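Local atomic coordinates of ATP-dependent DNA helicase uvsW (Enterobacteria phage T4, PDB entry 2OCA), a protein that couples ATP hydrolysis to unwinding of duplex DNA in the 3'-5' direction, driving branch migration of Holliday junctions in recombination-dependent repair of phage T4 DNA. Residues Ala139-Ile144 with Phe256-Ser261; His115-Asp120 with Asn494-Thr499; Asn128-Leu133 with Asn251-Phe256. The protein carries 1 engineered substitution. All blocks are in the same frame, centred on the assembly; numbering follows the deposited sequence.

Contact 1 of 3, residues Ala139-Ile144 with Phe256-Ser261; sequences AGRSLI and FGLSGS. Engineered in segment 139-144: Arg-141 (natural residue Lys).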
# COMPACT_ATOMS: atom_id res chain seq x y z
N ALA A 139 -0.48 -1.42 -4.33
CA ALA A 139 0.14 -1.56 -3.01
C ALA A 139 -0.23 -2.93 -2.46
O ALA A 139 -0.14 -3.16 -1.27
CB ALA A 139 -0.36 -0.47 -2.06
N GLY A 140 -0.66 -3.81 -3.35
CA GLY A 140 -1.04 -5.16 -2.98
C GLY A 140 -1.37 -5.41 -1.53
O GLY A 140 -0.48 -5.70 -0.72
N ARG A 141 -2.65 -5.32 -1.19
CA ARG A 141 -3.10 -5.55 0.17
C ARG A 141 -3.08 -7.05 0.38
O ARG A 141 -2.98 -7.55 1.50
CB ARG A 141 -4.51 -5.02 0.37
CG ARG A 141 -4.71 -3.61 -0.13
CD ARG A 141 -5.66 -2.89 0.78
NE ARG A 141 -6.43 -1.87 0.08
CZ ARG A 141 -7.56 -2.11 -0.58
NH1 ARG A 141 -8.05 -3.34 -0.65
NH2 ARG A 141 -8.19 -1.11 -1.17
N SER A 142 -3.19 -7.77 -0.73
CA SER A 142 -3.16 -9.22 -0.73
C SER A 142 -2.01 -9.72 0.16
O SER A 142 -2.22 -10.51 1.08
CB SER A 142 -2.96 -9.72 -2.16
OG SER A 142 -2.81 -11.12 -2.20
N LEU A 143 -0.81 -9.23 -0.12
CA LEU A 143 0.37 -9.61 0.64
C LEU A 143 0.29 -9.12 2.08
O LEU A 143 0.79 -9.77 3.01
CB LEU A 143 1.63 -9.05 -0.01
CG LEU A 143 2.90 -9.38 0.76
CD1 LEU A 143 3.14 -10.89 0.71
CD2 LEU A 143 4.08 -8.62 0.17
N ILE A 144 -0.31 -7.96 2.27
CA ILE A 144 -0.44 -7.44 3.61
C ILE A 144 -1.27 -8.40 4.45
O ILE A 144 -0.92 -8.71 5.59
CB ILE A 144 -1.11 -6.05 3.61
CG1 ILE A 144 -0.09 -4.99 3.17
CG2 ILE A 144 -1.66 -5.73 4.99
CD1 ILE A 144 -0.67 -3.58 3.09
N PHE A 256 -8.95 -6.26 11.19
CA PHE A 256 -8.51 -5.27 10.22
C PHE A 256 -9.48 -5.13 9.07
O PHE A 256 -10.00 -6.11 8.53
CB PHE A 256 -7.15 -5.65 9.64
CG PHE A 256 -6.14 -6.03 10.66
CD1 PHE A 256 -5.65 -5.09 11.57
CD2 PHE A 256 -5.69 -7.34 10.75
CE1 PHE A 256 -4.74 -5.45 12.55
CE2 PHE A 256 -4.77 -7.71 11.73
CZ PHE A 256 -4.30 -6.77 12.64
N GLY A 257 -9.73 -3.88 8.70
CA GLY A 257 -10.58 -3.58 7.57
C GLY A 257 -9.62 -2.87 6.64
O GLY A 257 -8.95 -1.93 7.06
N LEU A 258 -9.51 -3.31 5.40
CA LEU A 258 -8.59 -2.64 4.49
C LEU A 258 -9.37 -1.96 3.36
O LEU A 258 -10.30 -2.54 2.79
CB LEU A 258 -7.59 -3.64 3.92
CG LEU A 258 -6.73 -4.37 4.96
CD1 LEU A 258 -7.49 -5.58 5.53
CD2 LEU A 258 -5.44 -4.82 4.29
N SER A 259 -8.98 -0.73 3.05
CA SER A 259 -9.65 0.02 2.01
C SER A 259 -8.93 1.31 1.64
O SER A 259 -8.19 1.88 2.45
CB SER A 259 -11.08 0.36 2.43
OG SER A 259 -11.74 1.13 1.43
N GLY A 260 -9.18 1.77 0.42
CA GLY A 260 -8.60 3.01 -0.05
C GLY A 260 -9.72 3.90 -0.55
O GLY A 260 -9.50 4.82 -1.34
N SER A 261 -10.94 3.63 -0.09
CA SER A 261 -12.11 4.41 -0.49
C SER A 261 -13.05 4.61 0.69
O SER A 261 -14.28 4.54 0.54
CB SER A 261 -12.85 3.69 -1.62
OG SER A 261 -11.97 3.38 -2.68
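Arg-141, an engineered replacement of the natural lysine, reaches from the P-loop (Walker A) of the first RecA-like domain to Leu-258 and its neighbours on strand 254-259. It lies inside the predicted ATP-binding segment. Its CB faces the strand and lies 4.0 Å from CD2 of Leu-258. CG stands beside the backbone N (chi1 -48°), which sends the chain along the leucine, the two side chains running past each other in opposite directions. CD of Arg-141 meets CB of Leu-258 at 3.8 Å. One turn along the helix, CG2 of Ile-144 touches CD2 of the same leucine at 4.0 Å, so the leucine branch is flanked by the arginine's aliphatic part and the isoleucine. Beyond CD the polar end begins, and its partners lie elsewhere: NE donates to the carbonyl O of Leu-135, NH1 forms a salt bridge with Asp-232 and NH2 another with Glu-233, both acidic residues belonging to the predicted DEAH box. Three bonds thus fix the guanidinium in rotation, with one face against the strand backbone, CA of Ser-259 lying 3.6 Å above its plane toward the rim. NH2 also comes within 3.4 Å of N of Gly-260, two donors that merely adjoin. Ser-259 then closes an ST turn: N of Ser-261 donates to OG of Ser-259 at 3.0 Å, with an angle of 162° at the hydrogen, and the same OG is hydrogen-bonded to ND1 of His-235.

Contact 2 of 3, residues His115-Asp120 with Asn494-Thr499; sequences HWYQKD and NYVMKT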
# COMPACT_ATOMS: atom_id res chain seq x y z
N HIS A 115 7.09 -3.88 0.17
CA HIS A 115 7.43 -2.48 0.07
C HIS A 115 7.35 -1.87 1.47
O HIS A 115 6.79 -2.49 2.39
CB HIS A 115 6.46 -1.78 -0.88
CG HIS A 115 6.41 -2.41 -2.24
ND1 HIS A 115 7.55 -2.78 -2.93
CD2 HIS A 115 5.37 -2.73 -3.04
CE1 HIS A 115 7.20 -3.29 -4.10
NE2 HIS A 115 5.89 -3.27 -4.19
N TRP A 116 7.91 -0.68 1.65
CA TRP A 116 7.90 -0.06 2.96
C TRP A 116 6.48 0.16 3.50
O TRP A 116 6.20 -0.15 4.65
CB TRP A 116 8.66 1.28 2.95
CG TRP A 116 7.98 2.38 2.20
CD1 TRP A 116 8.12 2.68 0.87
CD2 TRP A 116 6.99 3.29 2.71
NE1 TRP A 116 7.28 3.71 0.53
CE2 TRP A 116 6.58 4.10 1.64
CE3 TRP A 116 6.42 3.48 3.97
CZ2 TRP A 116 5.61 5.11 1.79
CZ3 TRP A 116 5.46 4.48 4.12
CH2 TRP A 116 5.06 5.27 3.03
N TYR A 117 5.59 0.68 2.66
CA TYR A 117 4.23 0.95 3.10
C TYR A 117 3.48 -0.33 3.47
O TYR A 117 2.54 -0.29 4.26
CB TYR A 117 3.47 1.77 2.04
CG TYR A 117 3.45 1.20 0.64
CD1 TYR A 117 2.62 0.11 0.32
CD2 TYR A 117 4.25 1.75 -0.37
CE1 TYR A 117 2.60 -0.41 -0.98
CE2 TYR A 117 4.23 1.23 -1.67
CZ TYR A 117 3.40 0.15 -1.97
OH TYR A 117 3.39 -0.38 -3.25
N GLN A 118 3.89 -1.46 2.91
CA GLN A 118 3.25 -2.73 3.22
C GLN A 118 3.72 -3.20 4.59
O GLN A 118 2.92 -3.70 5.38
CB GLN A 118 3.60 -3.78 2.17
CG GLN A 118 3.16 -3.41 0.76
CD GLN A 118 3.32 -4.55 -0.21
OE1 GLN A 118 4.40 -5.13 -0.32
NE2 GLN A 118 2.25 -4.88 -0.91
N LYS A 119 5.01 -3.05 4.86
CA LYS A 119 5.57 -3.47 6.14
C LYS A 119 5.05 -2.60 7.28
O LYS A 119 4.75 -3.10 8.36
CB LYS A 119 7.09 -3.41 6.09
CG LYS A 119 7.66 -4.29 4.99
CD LYS A 119 9.14 -4.51 5.13
CE LYS A 119 9.95 -3.35 4.63
NZ LYS A 119 11.39 -3.71 4.75
N ASP A 120 4.94 -1.30 7.04
CA ASP A 120 4.43 -0.41 8.08
C ASP A 120 2.97 -0.71 8.40
O ASP A 120 2.54 -0.56 9.55
CB ASP A 120 4.59 1.05 7.64
CG ASP A 120 6.02 1.55 7.81
OD1 ASP A 120 6.34 2.64 7.29
OD2 ASP A 120 6.82 0.85 8.47
N ASN A 494 10.17 7.85 -0.09
CA ASN A 494 9.13 6.91 -0.49
C ASN A 494 9.65 6.14 -1.71
O ASN A 494 9.34 6.51 -2.85
CB ASN A 494 7.86 7.70 -0.85
CG ASN A 494 6.75 6.83 -1.45
OD1 ASN A 494 6.89 5.62 -1.56
ND2 ASN A 494 5.65 7.46 -1.83
N TYR A 495 10.43 5.08 -1.48
CA TYR A 495 10.96 4.32 -2.59
C TYR A 495 10.61 2.83 -2.63
O TYR A 495 10.39 2.19 -1.61
CB TYR A 495 12.48 4.46 -2.65
CG TYR A 495 13.19 3.61 -1.64
CD1 TYR A 495 13.11 3.91 -0.28
CD2 TYR A 495 13.91 2.48 -2.03
CE1 TYR A 495 13.72 3.10 0.67
CE2 TYR A 495 14.53 1.66 -1.09
CZ TYR A 495 14.42 1.98 0.26
OH TYR A 495 15.02 1.16 1.20
N VAL A 496 10.59 2.31 -3.85
CA VAL A 496 10.26 0.92 -4.13
C VAL A 496 11.30 0.35 -5.09
O VAL A 496 11.93 1.09 -5.85
CB VAL A 496 8.88 0.85 -4.81
CG1 VAL A 496 8.53 -0.57 -5.13
CG2 VAL A 496 7.84 1.49 -3.92
N MET A 497 11.49 -0.96 -5.07
CA MET A 497 12.47 -1.57 -5.96
C MET A 497 11.84 -2.61 -6.85
O MET A 497 10.98 -3.36 -6.42
CB MET A 497 13.60 -2.19 -5.15
CG MET A 497 14.27 -1.17 -4.27
SD MET A 497 15.45 -1.89 -3.14
CE MET A 497 14.49 -1.96 -1.59
N LYS A 498 12.27 -2.64 -8.11
CA LYS A 498 11.74 -3.60 -9.07
C LYS A 498 12.89 -4.12 -9.91
O LYS A 498 13.84 -3.40 -10.18
CB LYS A 498 10.71 -2.94 -10.00
CG LYS A 498 9.56 -2.24 -9.29
CD LYS A 498 8.59 -1.64 -10.31
CE LYS A 498 7.37 -1.02 -9.64
NZ LYS A 498 6.39 -0.50 -10.64
N THR A 499 12.80 -5.38 -10.31
CA THR A 499 13.82 -6.00 -11.14
C THR A 499 13.19 -6.35 -12.47
O THR A 499 12.04 -6.79 -12.53
CB THR A 499 14.35 -7.26 -10.53
OG1 THR A 499 14.89 -6.96 -9.24
CG2 THR A 499 15.44 -7.85 -11.40
O HOH W 1 10.78 -0.52 0.05
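Trp-116 and Asn-494 make the direct hydrogen bond between these segments: NE1 of the indole donates to OD1 of the amide at 2.9 Å, with 151° at the hydrogen. The oxygen lies close to the indole plane, at the pyrrole edge, but the indole nitrogen stands well above the carbonyl plane of the asparagine and so misses the usual lone-pair direction. Ring and amide are nearly perpendicular, 81° apart. CG of Trp-116 sits between its backbone N and carbonyl carbon (chi1 70°), which swings the indole edge toward the strand; CB of Tyr-117 covers one face of the ring. Carbonyl O of Tyr-495 also approaches this edge, 3.4 Å from CD1 of Trp-116. A water adds a looser polar link, donating to O of Tyr-495 and accepting weakly from N of Trp-116.

These bonds span the two RecA-like domains of a superfamily 2 helicase: helix 116-128 belongs to the first, and strand 495-501 is an outermost strand of the second domain's parallel sheet, hydrogen-bonded to strand 298-305. The helix start is itself secured. His-115 is at the N-cap position, and its N donates to OE1 of Gln-118, three residues on, at 3.0 Å, while NE2 of Gln-118 holds the carbonyl O of Ala-139 in the P-loop.

Apolar contact centres on Val-496. Its CG1 lies against the imidazole of His-115, though the modelled separation there is doubtful, and its CG2 is 4.3 Å from CE2 of Tyr-117, whose side chain also touches Ala-139.

Contact 3 of 3, residues Asn128-Leu133 with Asn251-Phe256; sequences NRRRIL and NCMFKF
Parallel pairing of strands 130-134 and 254-259 brings Arg-130 beside Lys-255 and Arg-131 beside Phe-256. N of Lys-255 donates to O of Arg-129 and N of Arg-131 to O of Lys-255, both at 3.0 Å; the second bond runs nearly along the C=O axis. CA of Phe-254 adds a CH...O contact of 3.1 Å to O of Arg-129.

The strands lie side by side in the seven-stranded parallel sheet of the first RecA-like domain, although strands 159-164, 188-190, 207-211 and 226-232 intervene in sequence. At the entrance to this pair Arg-129, with positive phi, has left helix 116-128. Its CG lies over a face of the Phe-254 ring in a CH-pi contact, 4.2 Å from the centroid, while SD of Met-253 sits above the centre of its guanidinium, 3.6 Å from the plane. That group is held by salt bridges to Glu-87 and Glu-89. Arg-130 turns to Phe-62 in a cation-pi contact.

Arg-131 and Phe-256 send their side chains to one face of the sheet, and the phenyl edge of Phe-256 meets carbonyl O of Arg-131, in the ring plane, 3.7 Å from CD1. NE of Arg-131 folds back to donate to O of Arg-130 at 3.1 Å.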
# COMPACT_ATOMS: atom_id res chain seq x y z
N ASN A 128 -0.96 -2.91 17.26
CA ASN A 128 -2.20 -2.37 17.79
C ASN A 128 -3.40 -3.30 17.77
O ASN A 128 -4.48 -2.94 18.24
CB ASN A 128 -2.51 -1.07 17.05
CG ASN A 128 -1.42 -0.04 17.24
OD1 ASN A 128 -1.18 0.43 18.36
ND2 ASN A 128 -0.73 0.31 16.17
N ARG A 129 -3.21 -4.49 17.24
CA ARG A 129 -4.27 -5.50 17.19
C ARG A 129 -5.45 -5.23 16.26
O ARG A 129 -5.88 -6.11 15.52
CB ARG A 129 -4.79 -5.79 18.60
CG ARG A 129 -4.08 -6.93 19.35
CD ARG A 129 -2.74 -6.51 19.94
NE ARG A 129 -2.10 -7.60 20.68
CZ ARG A 129 -2.42 -7.98 21.91
NH1 ARG A 129 -3.39 -7.36 22.57
NH2 ARG A 129 -1.79 -8.99 22.48
N ARG A 130 -6.00 -4.02 16.31
CA ARG A 130 -7.14 -3.71 15.45
C ARG A 130 -7.00 -2.35 14.83
O ARG A 130 -6.77 -1.36 15.51
CB ARG A 130 -8.46 -3.83 16.23
CG ARG A 130 -8.55 -3.00 17.48
CD ARG A 130 -9.57 -3.60 18.44
NE ARG A 130 -9.08 -4.79 19.14
CZ ARG A 130 -8.09 -4.78 20.04
NH1 ARG A 130 -7.48 -3.64 20.35
NH2 ARG A 130 -7.71 -5.90 20.65
N ARG A 131 -7.16 -2.30 13.51
CA ARG A 131 -6.98 -1.06 12.79
C ARG A 131 -7.61 -1.11 11.39
O ARG A 131 -7.81 -2.18 10.82
CB ARG A 131 -5.48 -0.79 12.70
CG ARG A 131 -5.09 0.64 12.42
CD ARG A 131 -4.30 1.24 13.58
NE ARG A 131 -5.02 1.05 14.84
CZ ARG A 131 -4.66 1.58 16.00
NH1 ARG A 131 -3.58 2.34 16.10
NH2 ARG A 131 -5.40 1.33 17.08
N ILE A 132 -7.94 0.05 10.85
CA ILE A 132 -8.46 0.14 9.49
C ILE A 132 -7.23 0.54 8.69
O ILE A 132 -6.65 1.61 8.92
CB ILE A 132 -9.53 1.24 9.36
CG1 ILE A 132 -10.84 0.77 9.99
CG2 ILE A 132 -9.73 1.62 7.90
CD1 ILE A 132 -11.92 1.82 10.00
N LEU A 133 -6.80 -0.32 7.78
CA LEU A 133 -5.62 -0.02 6.99
C LEU A 133 -6.03 0.67 5.72
O LEU A 133 -6.60 0.07 4.82
CB LEU A 133 -4.86 -1.31 6.69
CG LEU A 133 -4.37 -1.98 7.98
CD1 LEU A 133 -3.85 -3.37 7.69
CD2 LEU A 133 -3.29 -1.11 8.61
N ASN A 251 -13.72 -13.45 20.58
CA ASN A 251 -12.34 -13.82 20.91
C ASN A 251 -11.41 -13.35 19.83
O ASN A 251 -10.24 -13.72 19.80
CB ASN A 251 -12.18 -15.33 21.02
CG ASN A 251 -13.11 -15.93 22.01
OD1 ASN A 251 -13.21 -15.48 23.15
ND2 ASN A 251 -13.82 -16.98 21.58
N CYS A 252 -11.95 -12.54 18.93
CA CYS A 252 -11.19 -12.02 17.80
C CYS A 252 -10.36 -10.82 18.24
O CYS A 252 -10.74 -9.67 18.03
CB CYS A 252 -12.15 -11.62 16.69
SG CYS A 252 -11.40 -11.68 15.08
N MET A 253 -9.22 -11.13 18.85
CA MET A 253 -8.28 -10.15 19.34
C MET A 253 -7.72 -9.23 18.24
O MET A 253 -7.40 -8.09 18.50
CB MET A 253 -7.13 -10.86 20.03
CG MET A 253 -6.12 -9.93 20.67
SD MET A 253 -4.65 -10.83 21.15
CE MET A 253 -5.23 -11.63 22.65
N PHE A 254 -7.60 -9.76 17.01
CA PHE A 254 -7.08 -9.00 15.86
C PHE A 254 -8.16 -8.75 14.81
O PHE A 254 -8.81 -9.68 14.34
CB PHE A 254 -5.96 -9.79 15.16
CG PHE A 254 -4.69 -9.90 15.95
CD1 PHE A 254 -3.71 -8.91 15.87
CD2 PHE A 254 -4.45 -11.02 16.74
CE1 PHE A 254 -2.50 -9.04 16.56
CE2 PHE A 254 -3.24 -11.16 17.44
CZ PHE A 254 -2.26 -10.17 17.35
N LYS A 255 -8.34 -7.49 14.42
CA LYS A 255 -9.34 -7.14 13.42
C LYS A 255 -8.85 -6.03 12.49
O LYS A 255 -8.40 -4.99 12.95
CB LYS A 255 -10.64 -6.68 14.09
CG LYS A 255 -11.41 -7.75 14.86
CD LYS A 255 -12.73 -7.15 15.38
CE LYS A 255 -13.50 -8.13 16.25
NZ LYS A 255 -14.74 -7.51 16.80
N PHE A 256 -8.95 -6.26 11.19
CA PHE A 256 -8.51 -5.27 10.22
C PHE A 256 -9.48 -5.13 9.07
O PHE A 256 -10.00 -6.11 8.53
CB PHE A 256 -7.15 -5.65 9.64
CG PHE A 256 -6.14 -6.03 10.66
CD1 PHE A 256 -5.65 -5.09 11.57
CD2 PHE A 256 -5.69 -7.34 10.75
CE1 PHE A 256 -4.74 -5.45 12.55
CE2 PHE A 256 -4.77 -7.71 11.73
CZ PHE A 256 -4.30 -6.77 12.64

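Contacts 1 and 3 are buried in the first RecA-like domain and share strand 254-259; contact 2 is a surface contact between the domains. Contact 3 is sheet backbone pairing with arginine packing at its entrance, whereas contact 1, about 13 Å away between centres, carries no hydrogen bond between its segments and rests on side-chain packing in the predicted ATP-binding segment. The strands continue from one to the other: N of Leu-133 pairs with O of Gly-257 at 2.8 Å. Contact 2 relies on a single direct hydrogen bond plus a water, and meets contact 1 through Gln-118 and Tyr-117 against Ala-139. Contacts 2 and 3 do not touch, but helix 116-128 leads directly into strand 130-134.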